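Local coordinates for hypothetical protein PH1789 (PDB 1WR2), which is of unknown function but belongs to the ATP-grasp superfamily, whose members are built on two alpha+beta subdomains, each with its own antiparallel sheet, at residues R120-G125 with F138-I143; P37-A42 with L111-L116. One frame throughout, in Å; residues are numbered along the deposited sequence.

In the fold
Contacts 1 and 2 lie in two different antiparallel sheets, on opposite sides of the chain's centre, with centres about 21 Å apart. Contact 2 pairs the edge strand 40-42 with strand 109-114 in a sheet of four strands. Contact 1 pairs strands 120-129 and 133-140 inside a sheet of six. Strand 109-114 is followed directly by strand 120-129, so the chain passes from one sheet to the other between the contacts. Both contacts are partly buried. Ile124, Phe138 and Leu140 of contact 1 face helices 173-177 and 187-203, while its Gly141-Gly142 end holds a water. Contact 2 mixes leucine and proline packing with the carboxylate of Glu39, while Lys40 turns its charge to Glu38.

Contact 1: residues R120-G125 with F138-I143; sequences REVIIG and FGLGGI
Phe138 and Ile124 share one face of the sheet, and the phenylalanine ring leans over to Val122. CE1 of Phe138 is 3.8 Å from CB of Val122, and this approach is oblique to the ring. Ile124 comes instead to the ring edge, near its plane, with CG1 4.3 Å from CD1 of Phe138. CG of Phe138 lies anti to the backbone N (chi1 172°), which brings CE1 back toward Val122. Val122 also meets Leu140: its CG1 is 3.8 Å from CD2 of the leucine, although at this non-hydrogen-bonded pair the two side chains diverge from each other. Leu176 of helix 173-177 touches both Phe138 and Leu140, and Ile190 of helix 187-203 also touches the phenylalanine.

The strands form a beta hairpin in the larger sheet of the ATP-grasp fold. Ile123 and Gly139 form a hydrogen-bonded pair: Ile123 N reaches Gly139 O at 2.8 Å, and the return bond from Gly139 N to Ile123 O is longer, 3.3 Å. Past the end of the second strand, Gly141 N gives a straight bond (177°) to Glu121 O, at 2.9 Å, from above the carbonyl plane. CG1 and CD1 of Ile123 lie against CA of this glycine, on the face away from Phe138. Glu121 extends alongside the glycines. A water donates to its OE1 at 2.7 Å and weakly accepts from Gly142 N.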
ATOM      1  N   ARG A 120       1.238  -9.993 -11.185  1.00 47.30           N
ATOM      2  CA  ARG A 120       1.975 -10.815 -10.230  1.00 47.45           C
ATOM      3  C   ARG A 120       2.043 -10.121  -8.871  1.00 44.87           C
ATOM      4  O   ARG A 120       2.562  -9.010  -8.763  1.00 42.61           O
ATOM      5  CB  ARG A 120       3.393 -11.078 -10.735  1.00 49.16           C
ATOM      6  CG  ARG A 120       4.254 -11.862  -9.754  1.00 54.43           C
ATOM      7  CD  ARG A 120       3.755 -13.288  -9.586  1.00 57.44           C
ATOM      8  NE  ARG A 120       3.813 -14.024 -10.845  1.00 60.80           N
ATOM      9  CZ  ARG A 120       3.511 -15.311 -10.973  1.00 63.54           C
ATOM     10  NH1 ARG A 120       3.128 -16.014  -9.913  1.00 63.84           N
ATOM     11  NH2 ARG A 120       3.591 -15.895 -12.163  1.00 64.03           N
ATOM     12  N   GLU A 121       1.524 -10.774  -7.835  1.00 43.92           N
ATOM     13  CA  GLU A 121       1.542 -10.187  -6.502  1.00 43.76           C
ATOM     14  C   GLU A 121       2.894 -10.298  -5.814  1.00 42.53           C
ATOM     15  O   GLU A 121       3.462 -11.389  -5.722  1.00 41.64           O
ATOM     16  CB  GLU A 121       0.488 -10.841  -5.603  1.00 45.50           C
ATOM     17  CG  GLU A 121      -0.938 -10.473  -5.931  1.00 50.26           C
ATOM     18  CD  GLU A 121      -1.891 -10.789  -4.792  1.00 54.67           C
ATOM     19  OE1 GLU A 121      -1.736 -10.203  -3.692  1.00 54.44           O
ATOM     20  OE2 GLU A 121      -2.797 -11.626  -4.995  1.00 58.86           O
ATOM     21  N   VAL A 122       3.411  -9.162  -5.347  1.00 38.84           N
ATOM     22  CA  VAL A 122       4.672  -9.138  -4.619  1.00 37.37           C
ATOM     23  C   VAL A 122       4.464  -8.272  -3.381  1.00 36.19           C
ATOM     24  O   VAL A 122       3.456  -7.562  -3.263  1.00 33.64           O
ATOM     25  CB  VAL A 122       5.847  -8.550  -5.444  1.00 37.71           C
ATOM     26  CG1 VAL A 122       6.015  -9.321  -6.748  1.00 41.23           C
ATOM     27  CG2 VAL A 122       5.628  -7.080  -5.694  1.00 37.72           C
ATOM     28  N   ILE A 123       5.402  -8.345  -2.447  1.00 31.87           N
ATOM     29  CA  ILE A 123       5.300  -7.568  -1.219  1.00 32.39           C
ATOM     30  C   ILE A 123       6.641  -6.937  -0.875  1.00 32.42           C
ATOM     31  O   ILE A 123       7.681  -7.592  -0.950  1.00 32.70           O
ATOM     32  CB  ILE A 123       4.886  -8.458  -0.011  1.00 32.52           C
ATOM     33  CG1 ILE A 123       3.484  -9.043  -0.222  1.00 31.53           C
ATOM     34  CG2 ILE A 123       4.918  -7.634   1.276  1.00 31.77           C
ATOM     35  CD1 ILE A 123       3.033  -9.975   0.919  1.00 32.33           C
ATOM     36  N   ILE A 124       6.616  -5.661  -0.514  1.00 31.16           N
ATOM     37  CA  ILE A 124       7.828  -4.973  -0.103  1.00 30.53           C
ATOM     38  C   ILE A 124       7.584  -4.504   1.322  1.00 30.35           C
ATOM     39  O   ILE A 124       6.656  -3.728   1.585  1.00 31.91           O
ATOM     40  CB  ILE A 124       8.145  -3.764  -0.996  1.00 32.06           C
ATOM     41  CG1 ILE A 124       8.589  -4.244  -2.382  1.00 33.65           C
ATOM     42  CG2 ILE A 124       9.231  -2.918  -0.350  1.00 32.34           C
ATOM     43  CD1 ILE A 124       8.837  -3.121  -3.383  1.00 34.13           C
ATOM     44  N   GLY A 125       8.402  -4.999   2.243  1.00 29.44           N
ATOM     45  CA  GLY A 125       8.264  -4.623   3.637  1.00 28.94           C
ATOM     46  C   GLY A 125       9.482  -3.903   4.189  1.00 30.93           C
ATOM     47  O   GLY A 125      10.585  -4.027   3.664  1.00 28.73           O
ATOM     48  N   PHE A 138      11.698  -8.238   0.409  1.00 31.85           N
ATOM     49  CA  PHE A 138      11.002  -8.511  -0.837  1.00 32.69           C
ATOM     50  C   PHE A 138      10.648  -9.988  -0.906  1.00 32.71           C
ATOM     51  O   PHE A 138      11.420 -10.839  -0.467  1.00 30.35           O
ATOM     52  CB  PHE A 138      11.868  -8.169  -2.046  1.00 33.71           C
ATOM     53  CG  PHE A 138      11.269  -8.612  -3.346  1.00 37.04           C
ATOM     54  CD1 PHE A 138      10.172  -7.942  -3.884  1.00 34.09           C
ATOM     55  CD2 PHE A 138      11.766  -9.734  -4.007  1.00 37.32           C
ATOM     56  CE1 PHE A 138       9.575  -8.380  -5.054  1.00 35.10           C
ATOM     57  CE2 PHE A 138      11.174 -10.183  -5.186  1.00 37.16           C
ATOM     58  CZ  PHE A 138      10.076  -9.507  -5.712  1.00 38.18           C
ATOM     59  N   GLY A 139       9.480 -10.280  -1.467  1.00 32.34           N
ATOM     60  CA  GLY A 139       9.040 -11.654  -1.618  1.00 33.73           C
ATOM     61  C   GLY A 139       7.707 -11.640  -2.340  1.00 36.88           C
ATOM     62  O   GLY A 139       7.089 -10.582  -2.457  1.00 35.74           O
ATOM     63  N   LEU A 140       7.257 -12.789  -2.837  1.00 36.48           N
ATOM     64  CA  LEU A 140       5.972 -12.832  -3.529  1.00 37.78           C
ATOM     65  C   LEU A 140       4.827 -12.740  -2.534  1.00 39.35           C
ATOM     66  O   LEU A 140       4.973 -13.099  -1.362  1.00 39.21           O
ATOM     67  CB  LEU A 140       5.814 -14.127  -4.336  1.00 37.44           C
ATOM     68  CG  LEU A 140       6.671 -14.317  -5.590  1.00 38.68           C
ATOM     69  CD1 LEU A 140       6.184 -15.540  -6.354  1.00 41.12           C
ATOM     70  CD2 LEU A 140       6.582 -13.092  -6.471  1.00 40.63           C
ATOM     71  N   GLY A 141       3.683 -12.261  -3.012  1.00 41.68           N
ATOM     72  CA  GLY A 141       2.517 -12.141  -2.158  1.00 45.93           C
ATOM     73  C   GLY A 141       1.622 -13.355  -2.311  1.00 50.04           C
ATOM     74  O   GLY A 141       2.095 -14.451  -2.610  1.00 52.13           O
ATOM     75  N   GLY A 142       0.322 -13.164  -2.122  1.00 51.98           N
ATOM     76  CA  GLY A 142      -0.598 -14.277  -2.236  1.00 54.15           C
ATOM     77  C   GLY A 142      -1.125 -14.612  -0.859  1.00 55.05           C
ATOM     78  O   GLY A 142      -0.736 -13.976   0.118  1.00 55.58           O
ATOM     79  N   ILE A 143      -1.999 -15.607  -0.766  1.00 56.60           N
ATOM     80  CA  ILE A 143      -2.565 -15.982   0.525  1.00 58.74           C
ATOM     81  C   ILE A 143      -1.699 -16.989   1.284  1.00 59.33           C
ATOM     82  O   ILE A 143      -1.943 -17.267   2.462  1.00 60.35           O
ATOM     83  CB  ILE A 143      -3.987 -16.553   0.354  1.00 58.24           C
ATOM     84  CG1 ILE A 143      -3.966 -17.735  -0.617  1.00 58.53           C
ATOM     85  CG2 ILE A 143      -4.919 -15.462  -0.163  1.00 58.41           C
ATOM     86  CD1 ILE A 143      -5.311 -18.417  -0.787  1.00 59.02           C
TER
HETATM   87  O   HOH W   1      -0.440  -9.871  -1.316  1.00 52.76           O

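Contact 2: residues P37-A42 with L111-L116; sequences PEEKLA and LVAPML
Glu39 lays its side chain over Ala113 and Leu111. The short strand 40-42 runs antiparallel to strand 109-114 here, at the edge of the four-stranded sheet of this ATP-grasp protein. The small methyl of Ala113 lets the glutamate come close: CG of Glu39 is 3.4 Å from CB of Ala113. From there the glutamate chain stays extended (chi2 170°), so OE2 reaches on to Leu111 while OE1 stays near the alanine methyl. OE2 of Glu39 ends 3.4 Å from CD2 of Leu111, and the two side chains cross at a slant. The other oxygen, OE1, makes a salt bridge with Lys26, so the acid has a charged partner outside the strand pair.

Leu111 uses its other branch on the backbone: CD1 sits 3.5 Å from Lys40 O. Tyr23 of helix 22-30 touches both Leu111 and Leu41 on this face. On the reverse face CG2 of Val112 meets the methyl of Ala42, which also touches Ala48 and Tyr51 of helix 45-55. Lys40 starts on the same face as Val112, but its end leads away to a salt bridge with Glu38.

Pro37, ahead of strand 40-42, and Pro114, at the end of strand 109-114, do the fitting beyond this. CD of Pro114 abuts Glu38 O. The ring of Pro37 lies against the forked end of Leu116, and the two cross at about a right angle. CG of Pro37 touches both methyls, and Val226 of strand 225-234 touches both residues. Two backbone bonds join Lys40 and Val112. In the shorter one, the N-H of Val112 points almost straight at Lys40 O, with N 2.8 Å from it and an angle of 177° at the hydrogen.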
ATOM      1  N   PRO A  37      -1.844   4.538  -8.144  1.00 39.37           N
ATOM      2  CA  PRO A  37      -2.872   5.056  -9.051  1.00 39.48           C
ATOM      3  C   PRO A  37      -3.771   6.112  -8.411  1.00 39.93           C
ATOM      4  O   PRO A  37      -3.839   6.230  -7.184  1.00 38.76           O
ATOM      5  CB  PRO A  37      -3.635   3.796  -9.449  1.00 39.27           C
ATOM      6  CG  PRO A  37      -3.585   2.987  -8.184  1.00 41.85           C
ATOM      7  CD  PRO A  37      -2.146   3.152  -7.745  1.00 39.75           C
ATOM      8  N   GLU A  38      -4.459   6.881  -9.251  1.00 39.76           N
ATOM      9  CA  GLU A  38      -5.347   7.929  -8.766  1.00 40.44           C
ATOM     10  C   GLU A  38      -6.477   7.358  -7.919  1.00 39.58           C
ATOM     11  O   GLU A  38      -7.152   6.413  -8.329  1.00 39.81           O
ATOM     12  CB  GLU A  38      -5.945   8.701  -9.946  1.00 44.08           C
ATOM     13  CG  GLU A  38      -6.721   9.954  -9.558  1.00 47.13           C
ATOM     14  CD  GLU A  38      -5.842  11.007  -8.908  1.00 49.63           C
ATOM     15  OE1 GLU A  38      -4.704  11.207  -9.377  1.00 54.03           O
ATOM     16  OE2 GLU A  38      -6.291  11.643  -7.936  1.00 52.79           O
ATOM     17  N   GLU A  39      -6.663   7.935  -6.732  1.00 38.07           N
ATOM     18  CA  GLU A  39      -7.716   7.531  -5.800  1.00 39.98           C
ATOM     19  C   GLU A  39      -8.232   8.783  -5.115  1.00 38.38           C
ATOM     20  O   GLU A  39      -7.469   9.712  -4.851  1.00 38.45           O
ATOM     21  CB  GLU A  39      -7.178   6.571  -4.740  1.00 42.37           C
ATOM     22  CG  GLU A  39      -6.720   5.247  -5.290  1.00 48.23           C
ATOM     23  CD  GLU A  39      -5.972   4.413  -4.265  1.00 50.78           C
ATOM     24  OE1 GLU A  39      -5.666   3.246  -4.582  1.00 54.47           O
ATOM     25  OE2 GLU A  39      -5.687   4.921  -3.156  1.00 46.94           O
ATOM     26  N   LYS A  40      -9.528   8.815  -4.824  1.00 37.38           N
ATOM     27  CA  LYS A  40     -10.102   9.983  -4.177  1.00 38.02           C
ATOM     28  C   LYS A  40     -10.702   9.653  -2.821  1.00 35.04           C
ATOM     29  O   LYS A  40     -11.274   8.583  -2.629  1.00 36.99           O
ATOM     30  CB  LYS A  40     -11.176  10.616  -5.063  1.00 39.55           C
ATOM     31  CG  LYS A  40     -10.658  11.456  -6.223  1.00 45.69           C
ATOM     32  CD  LYS A  40     -10.187  10.606  -7.381  1.00 48.04           C
ATOM     33  CE  LYS A  40     -10.136  11.431  -8.660  1.00 47.98           C
ATOM     34  NZ  LYS A  40      -9.304  12.653  -8.502  1.00 50.03           N
ATOM     35  N   LEU A  41     -10.573  10.583  -1.886  1.00 34.03           N
ATOM     36  CA  LEU A  41     -11.107  10.395  -0.541  1.00 35.35           C
ATOM     37  C   LEU A  41     -12.454  11.091  -0.411  1.00 35.69           C
ATOM     38  O   LEU A  41     -12.528  12.316  -0.314  1.00 37.60           O
ATOM     39  CB  LEU A  41     -10.138  10.956   0.508  1.00 32.59           C
ATOM     40  CG  LEU A  41     -10.604  10.826   1.964  1.00 33.15           C
ATOM     41  CD1 LEU A  41     -10.814   9.377   2.298  1.00 31.83           C
ATOM     42  CD2 LEU A  41      -9.582  11.441   2.898  1.00 32.55           C
ATOM     43  N   ALA A  42     -13.523  10.308  -0.411  1.00 35.82           N
ATOM     44  CA  ALA A  42     -14.867  10.859  -0.288  1.00 34.19           C
ATOM     45  C   ALA A  42     -15.238  11.057   1.184  1.00 34.10           C
ATOM     46  O   ALA A  42     -15.006  10.185   2.010  1.00 32.60           O
ATOM     47  CB  ALA A  42     -15.871   9.921  -0.963  1.00 32.91           C
ATOM     48  N   LEU A 111     -12.216   5.791   0.779  1.00 31.33           N
ATOM     49  CA  LEU A 111     -11.359   5.862  -0.386  1.00 32.46           C
ATOM     50  C   LEU A 111     -12.071   5.223  -1.574  1.00 34.00           C
ATOM     51  O   LEU A 111     -12.550   4.081  -1.495  1.00 33.98           O
ATOM     52  CB  LEU A 111     -10.034   5.142  -0.095  1.00 34.23           C
ATOM     53  CG  LEU A 111      -8.810   5.543  -0.921  1.00 38.62           C
ATOM     54  CD1 LEU A 111      -8.670   7.057  -0.920  1.00 39.34           C
ATOM     55  CD2 LEU A 111      -7.557   4.895  -0.340  1.00 38.64           C
ATOM     56  N   VAL A 112     -12.180   5.984  -2.660  1.00 33.49           N
ATOM     57  CA  VAL A 112     -12.807   5.496  -3.884  1.00 34.10           C
ATOM     58  C   VAL A 112     -11.643   5.270  -4.836  1.00 34.55           C
ATOM     59  O   VAL A 112     -10.966   6.221  -5.221  1.00 33.69           O
ATOM     60  CB  VAL A 112     -13.756   6.540  -4.516  1.00 33.46           C
ATOM     61  CG1 VAL A 112     -14.439   5.944  -5.732  1.00 32.92           C
ATOM     62  CG2 VAL A 112     -14.775   7.007  -3.506  1.00 30.96           C
ATOM     63  N   ALA A 113     -11.409   4.018  -5.209  1.00 34.12           N
ATOM     64  CA  ALA A 113     -10.299   3.694  -6.085  1.00 36.20           C
ATOM     65  C   ALA A 113     -10.739   2.865  -7.278  1.00 37.36           C
ATOM     66  O   ALA A 113     -11.870   2.393  -7.344  1.00 37.30           O
ATOM     67  CB  ALA A 113      -9.232   2.944  -5.304  1.00 33.86           C
ATOM     68  N   PRO A 114      -9.832   2.665  -8.240  1.00 38.89           N
ATOM     69  CA  PRO A 114     -10.180   1.877  -9.418  1.00 38.95           C
ATOM     70  C   PRO A 114      -9.932   0.384  -9.222  1.00 39.58           C
ATOM     71  O   PRO A 114      -9.208  -0.032  -8.307  1.00 38.05           O
ATOM     72  CB  PRO A 114      -9.278   2.474 -10.494  1.00 40.95           C
ATOM     73  CG  PRO A 114      -8.006   2.748  -9.709  1.00 41.42           C
ATOM     74  CD  PRO A 114      -8.543   3.361  -8.424  1.00 38.50           C
ATOM     75  N   MET A 115     -10.571  -0.417 -10.068  1.00 39.36           N
ATOM     76  CA  MET A 115     -10.378  -1.857 -10.047  1.00 40.05           C
ATOM     77  C   MET A 115      -9.163  -2.071 -10.939  1.00 41.62           C
ATOM     78  O   MET A 115      -9.267  -2.076 -12.170  1.00 41.43           O
ATOM     79  CB  MET A 115     -11.598  -2.572 -10.628  1.00 41.17           C
ATOM     80  CG  MET A 115     -12.728  -2.793  -9.628  1.00 41.54           C
ATOM     81  SD  MET A 115     -12.256  -3.951  -8.317  1.00 43.26           S
ATOM     82  CE  MET A 115     -12.386  -5.509  -9.205  1.00 47.46           C
ATOM     83  N   LEU A 116      -8.005  -2.229 -10.311  1.00 42.65           N
ATOM     84  CA  LEU A 116      -6.765  -2.406 -11.043  1.00 43.51           C
ATOM     85  C   LEU A 116      -6.646  -3.766 -11.714  1.00 44.55           C
ATOM     86  O   LEU A 116      -7.132  -4.774 -11.198  1.00 44.52           O
ATOM     87  CB  LEU A 116      -5.580  -2.181 -10.104  1.00 44.13           C
ATOM     88  CG  LEU A 116      -5.488  -0.778  -9.494  1.00 43.46           C
ATOM     89  CD1 LEU A 116      -4.387  -0.752  -8.446  1.00 43.61           C
ATOM     90  CD2 LEU A 116      -5.218   0.245 -10.592  1.00 45.02           C
TER